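Local atomic coordinates of oxidoreductase (Streptomyces globisporus, PDB entry 4R82), a protein that uses NADH to reduce FAD, supplying freely diffusing FADH2 to the halogenase and the monooxygenase of C-1027 enediyne antibiotic biosynthesis. Residues 51-56 with 61-66. Numbering follows the deposited sequence.
Sequences SFTSVS and LVLICV. With MG (magnesium ion), chain J; FAD (flavin-adenine dinucleotide), chain K.
Val55 fits its CG2 methyl against the flank of Leu63, the two side chains crossing at about a right angle: Val55 CG2 lies 3.6 Å from Leu63 CD2 and also touches Leu63 CG. Leu63 CD1 turns to Thr53 CB while CD2 meets the valine, the leucine fork straddling the hollow between Thr53 and Val55. On the face of Ser54 and Val62, Phe52 leaves its backbone away from the partner strand, but CG anti to the backbone N (chi1 173°) brings the ring back, with Phe52 CE1 3.7 Å from Val62 CB and Ile64 CG2 at the ring edge. Thr35 and Val84 add to this packing, while Phe30 of the second subunit meets the ring edge-to-face. The strands form an antiparallel beta hairpin of the flavin reductase domain, in which strand 53-56 is outermost within this chain's main sheet and strand 61-67 pairs on with strand 146-158. Thr53 and Leu63 exchange two backbone hydrogen bonds; further along, a classic beta bulge makes both Val55 N (2.9 Å) and Ser56 N (3.2 Å) donate to Leu61 O from one face of its carbonyl plane. There Ser56 CB rests 3.8 Å from Leu61 CB. At the other end Ser51 OG accepts from Cys65 N at 2.8 Å, linking the loop ahead of strand 53-56 to the partner strand, where Ser51 N donates to flavin O4 and flavin N3 donates to Cys65 O at 2.9 Å. Thr53 OG1 binds a magnesium ion, at 2.6 Å, that is also bound by Thr53 OG1 of the second subunit.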
ATOM      1  N   SER A  51       0.358   3.448   4.885  1.00 10.42           N
ATOM      2  CA  SER A  51       1.211   3.582   3.706  1.00 11.12           C
ATOM      3  C   SER A  51       2.212   2.424   3.589  1.00 19.74           C
ATOM      4  O   SER A  51       3.041   2.407   2.682  1.00 24.75           O
ATOM      5  CB  SER A  51       1.965   4.913   3.752  1.00 11.89           C
ATOM      6  OG  SER A  51       2.846   4.931   4.864  1.00 16.61           O
ATOM      7  N   PHE A  52       2.130   1.463   4.503  1.00 15.91           N
ATOM      8  CA  PHE A  52       2.994   0.288   4.463  1.00 13.96           C
ATOM      9  C   PHE A  52       2.835  -0.441   3.139  1.00 16.08           C
ATOM     10  O   PHE A  52       1.716  -0.727   2.707  1.00 17.42           O
ATOM     11  CB  PHE A  52       2.638  -0.658   5.615  1.00 13.35           C
ATOM     12  CG  PHE A  52       3.355  -1.971   5.555  1.00 13.22           C
ATOM     13  CD1 PHE A  52       4.657  -2.084   6.021  1.00 12.46           C
ATOM     14  CD2 PHE A  52       2.733  -3.089   5.011  1.00 14.39           C
ATOM     15  CE1 PHE A  52       5.329  -3.297   5.943  1.00 12.18           C
ATOM     16  CE2 PHE A  52       3.393  -4.302   4.934  1.00 19.52           C
ATOM     17  CZ  PHE A  52       4.699  -4.407   5.403  1.00 15.45           C
ATOM     18  N   THR A  53       3.959  -0.773   2.509  1.00 10.73           N
ATOM     19  CA  THR A  53       3.928  -1.470   1.225  1.00 12.64           C
ATOM     20  C   THR A  53       5.062  -2.480   1.191  1.00  9.46           C
ATOM     21  O   THR A  53       6.193  -2.137   1.509  1.00 13.12           O
ATOM     22  CB  THR A  53       4.129  -0.473   0.088  1.00 20.35           C
ATOM     23  OG1 THR A  53       3.104   0.529   0.162  1.00 26.50           O
ATOM     24  CG2 THR A  53       4.063  -1.172  -1.260  1.00 19.25           C
ATOM     25  N   SER A  54       4.784  -3.724   0.812  1.00  8.94           N
ATOM     26  CA  SER A  54       5.884  -4.657   0.622  1.00 10.47           C
ATOM     27  C   SER A  54       6.493  -4.431  -0.761  1.00 13.59           C
ATOM     28  O   SER A  54       5.781  -4.261  -1.755  1.00 13.49           O
ATOM     29  CB  SER A  54       5.443  -6.099   0.819  1.00 12.16           C
ATOM     30  OG  SER A  54       4.223  -6.393   0.169  1.00 15.46           O
ATOM     31  N   VAL A  55       7.820  -4.400  -0.815  1.00  8.89           N
ATOM     32  CA  VAL A  55       8.515  -3.922  -1.998  1.00  9.28           C
ATOM     33  C   VAL A  55       9.273  -5.012  -2.754  1.00 13.04           C
ATOM     34  O   VAL A  55       9.123  -5.151  -3.978  1.00 15.20           O
ATOM     35  CB  VAL A  55       9.504  -2.793  -1.612  1.00 10.63           C
ATOM     36  CG1 VAL A  55      10.348  -2.352  -2.823  1.00 13.81           C
ATOM     37  CG2 VAL A  55       8.738  -1.590  -1.032  1.00 10.29           C
ATOM     38  N   SER A  56      10.092  -5.778  -2.043  1.00 10.73           N
ATOM     39  CA  SER A  56      11.069  -6.632  -2.705  1.00 11.57           C
ATOM     40  C   SER A  56      11.211  -7.930  -1.936  1.00 11.26           C
ATOM     41  O   SER A  56      11.073  -7.933  -0.714  1.00 10.83           O
ATOM     42  CB  SER A  56      12.427  -5.901  -2.761  1.00 13.27           C
ATOM     43  OG  SER A  56      13.484  -6.741  -3.210  1.00 13.64           O
ATOM     44  N   LEU A  61      12.446  -6.293   1.329  1.00 10.36           N
ATOM     45  CA  LEU A  61      12.239  -4.868   1.617  1.00 10.57           C
ATOM     46  C   LEU A  61      10.778  -4.481   1.725  1.00 12.35           C
ATOM     47  O   LEU A  61       9.931  -5.022   1.012  1.00 11.19           O
ATOM     48  CB  LEU A  61      12.866  -3.984   0.532  1.00 12.07           C
ATOM     49  CG  LEU A  61      14.337  -4.153   0.165  1.00 13.14           C
ATOM     50  CD1 LEU A  61      14.699  -3.191  -0.957  1.00 14.85           C
ATOM     51  CD2 LEU A  61      15.206  -3.910   1.392  1.00 13.44           C
ATOM     52  N   VAL A  62      10.499  -3.532   2.620  1.00  9.13           N
ATOM     53  CA  VAL A  62       9.180  -2.892   2.734  1.00  9.10           C
ATOM     54  C   VAL A  62       9.391  -1.404   2.805  1.00  9.28           C
ATOM     55  O   VAL A  62      10.516  -0.941   3.014  1.00 11.59           O
ATOM     56  CB  VAL A  62       8.422  -3.345   4.002  1.00  9.26           C
ATOM     57  CG1 VAL A  62       8.265  -4.850   3.997  1.00 13.23           C
ATOM     58  CG2 VAL A  62       9.162  -2.892   5.277  1.00 10.31           C
ATOM     59  N   LEU A  63       8.320  -0.634   2.628  1.00  9.72           N
ATOM     60  CA  LEU A  63       8.438   0.806   2.826  1.00 10.82           C
ATOM     61  C   LEU A  63       7.264   1.341   3.622  1.00 10.02           C
ATOM     62  O   LEU A  63       6.204   0.706   3.696  1.00 11.01           O
ATOM     63  CB  LEU A  63       8.622   1.570   1.495  1.00 13.18           C
ATOM     64  CG  LEU A  63       7.496   1.624   0.454  1.00 10.56           C
ATOM     65  CD1 LEU A  63       6.402   2.627   0.844  1.00 10.11           C
ATOM     66  CD2 LEU A  63       8.087   1.976  -0.910  1.00 10.57           C
ATOM     67  N   ILE A  64       7.484   2.497   4.239  1.00 10.94           N
ATOM     68  CA  ILE A  64       6.411   3.289   4.818  1.00  7.98           C
ATOM     69  C   ILE A  64       6.607   4.741   4.395  1.00  9.91           C
ATOM     70  O   ILE A  64       7.734   5.172   4.103  1.00 12.01           O
ATOM     71  CB  ILE A  64       6.380   3.197   6.365  1.00 10.55           C
ATOM     72  CG1 ILE A  64       7.745   3.563   6.957  1.00 12.31           C
ATOM     73  CG2 ILE A  64       5.973   1.795   6.816  1.00 14.37           C
ATOM     74  CD1 ILE A  64       7.764   3.521   8.490  1.00 14.44           C
ATOM     75  N   CYS A  65       5.514   5.501   4.374  1.00 10.72           N
ATOM     76  CA  CYS A  65       5.586   6.922   4.050  1.00  9.12           C
ATOM     77  C   CYS A  65       5.125   7.670   5.277  1.00 10.16           C
ATOM     78  O   CYS A  65       4.040   7.391   5.788  1.00 10.45           O
ATOM     79  CB  CYS A  65       4.639   7.254   2.894  1.00 10.81           C
ATOM     80  SG  CYS A  65       5.012   6.311   1.390  1.00 14.87           S
ATOM     81  N   VAL A  66       5.942   8.608   5.743  1.00 11.46           N
ATOM     82  CA  VAL A  66       5.686   9.292   7.004  1.00 11.97           C
ATOM     83  C   VAL A  66       5.746  10.792   6.794  1.00 12.25           C
ATOM     84  O   VAL A  66       6.725  11.319   6.247  1.00 12.45           O
ATOM     85  CB  VAL A  66       6.707   8.869   8.086  1.00 11.79           C
ATOM     86  CG1 VAL A  66       6.454   9.602   9.393  1.00 13.91           C
ATOM     87  CG2 VAL A  66       6.624   7.365   8.320  1.00 14.82           C
TER
HETATM   88 MG    MG J 208       0.576   0.198  -0.123  1.00 30.23          MG
HETATM   89  N1  FAD K 209       0.496   9.212   8.931  1.00 10.22           N
HETATM   90  C2  FAD K 209       1.543   9.031   8.142  1.00 10.44           C
HETATM   91  O2  FAD K 209       2.584   9.949   8.179  1.00 12.15           O
HETATM   92  N3  FAD K 209       1.671   7.998   7.312  1.00  9.36           N
HETATM   93  C4  FAD K 209       0.691   7.084   7.242  1.00 11.38           C
HETATM   94  O4  FAD K 209       0.809   6.004   6.390  1.00 10.86           O
HETATM   95  C4X FAD K 209      -0.475   7.237   8.046  1.00  9.03           C
HETATM   96  N5  FAD K 209      -1.485   6.317   7.958  1.00 10.30           N
HETATM   97  C5X FAD K 209      -2.575   6.471   8.764  1.00 10.43           C
HETATM   98  C6  FAD K 209      -3.612   5.505   8.687  1.00 10.21           C
HETATM   99  C7  FAD K 209      -4.744   5.663   9.489  1.00 10.38           C
HETATM  100  C7M FAD K 209      -5.892   4.629   9.428  1.00 11.89           C
HETATM  101  C8  FAD K 209      -4.842   6.753  10.372  1.00 12.04           C
HETATM  102  C8M FAD K 209      -6.078   6.893  11.238  1.00 14.49           C
HETATM  103  C9  FAD K 209      -3.815   7.706  10.450  1.00 10.46           C
HETATM  104  C9A FAD K 209      -2.663   7.566   9.639  1.00 13.59           C
HETATM  105  N10 FAD K 209      -1.645   8.498   9.716  1.00 12.60           N
HETATM  106  C10 FAD K 209      -0.556   8.326   8.913  1.00  9.47           C
HETATM  107  C1' FAD K 209      -1.705   9.661  10.605  1.00 12.60           C
HETATM  108  C2' FAD K 209      -0.979   9.459  11.920  1.00 11.72           C
HETATM  109  O2' FAD K 209      -1.339   8.189  12.443  1.00 12.63           O
HETATM  110  C3' FAD K 209      -1.466  10.506  12.914  1.00 14.22           C
HETATM  111  O3' FAD K 209      -2.880  10.499  12.928  1.00 17.99           O
HETATM  112  C4' FAD K 209      -1.055  11.881  12.487  1.00 19.70           C
HETATM  113  O4' FAD K 209       0.268  11.824  12.028  1.00 29.21           O
HETATM  114  C5' FAD K 209      -1.239  12.917  13.625  1.00 21.74           C
HETATM  115  O5' FAD K 209      -0.264  12.805  14.676  1.00 32.47           O
HETATM  116  P   FAD K 209       1.345  12.684  14.376  1.00 49.19           P
HETATM  117  O1P FAD K 209       2.160  13.316  15.497  1.00 58.91           O
HETATM  118  O2P FAD K 209       1.646  13.398  13.078  1.00 44.29           O
HETATM  119  O3P FAD K 209       1.703  11.222  14.273  1.00 50.05           O
HETATM  120  O   HOH W   1      -0.476   0.941   1.613  1.00 24.48           O
HETATM  121  O   HOH W   2       0.037  -1.502  -1.235  1.00 27.96           O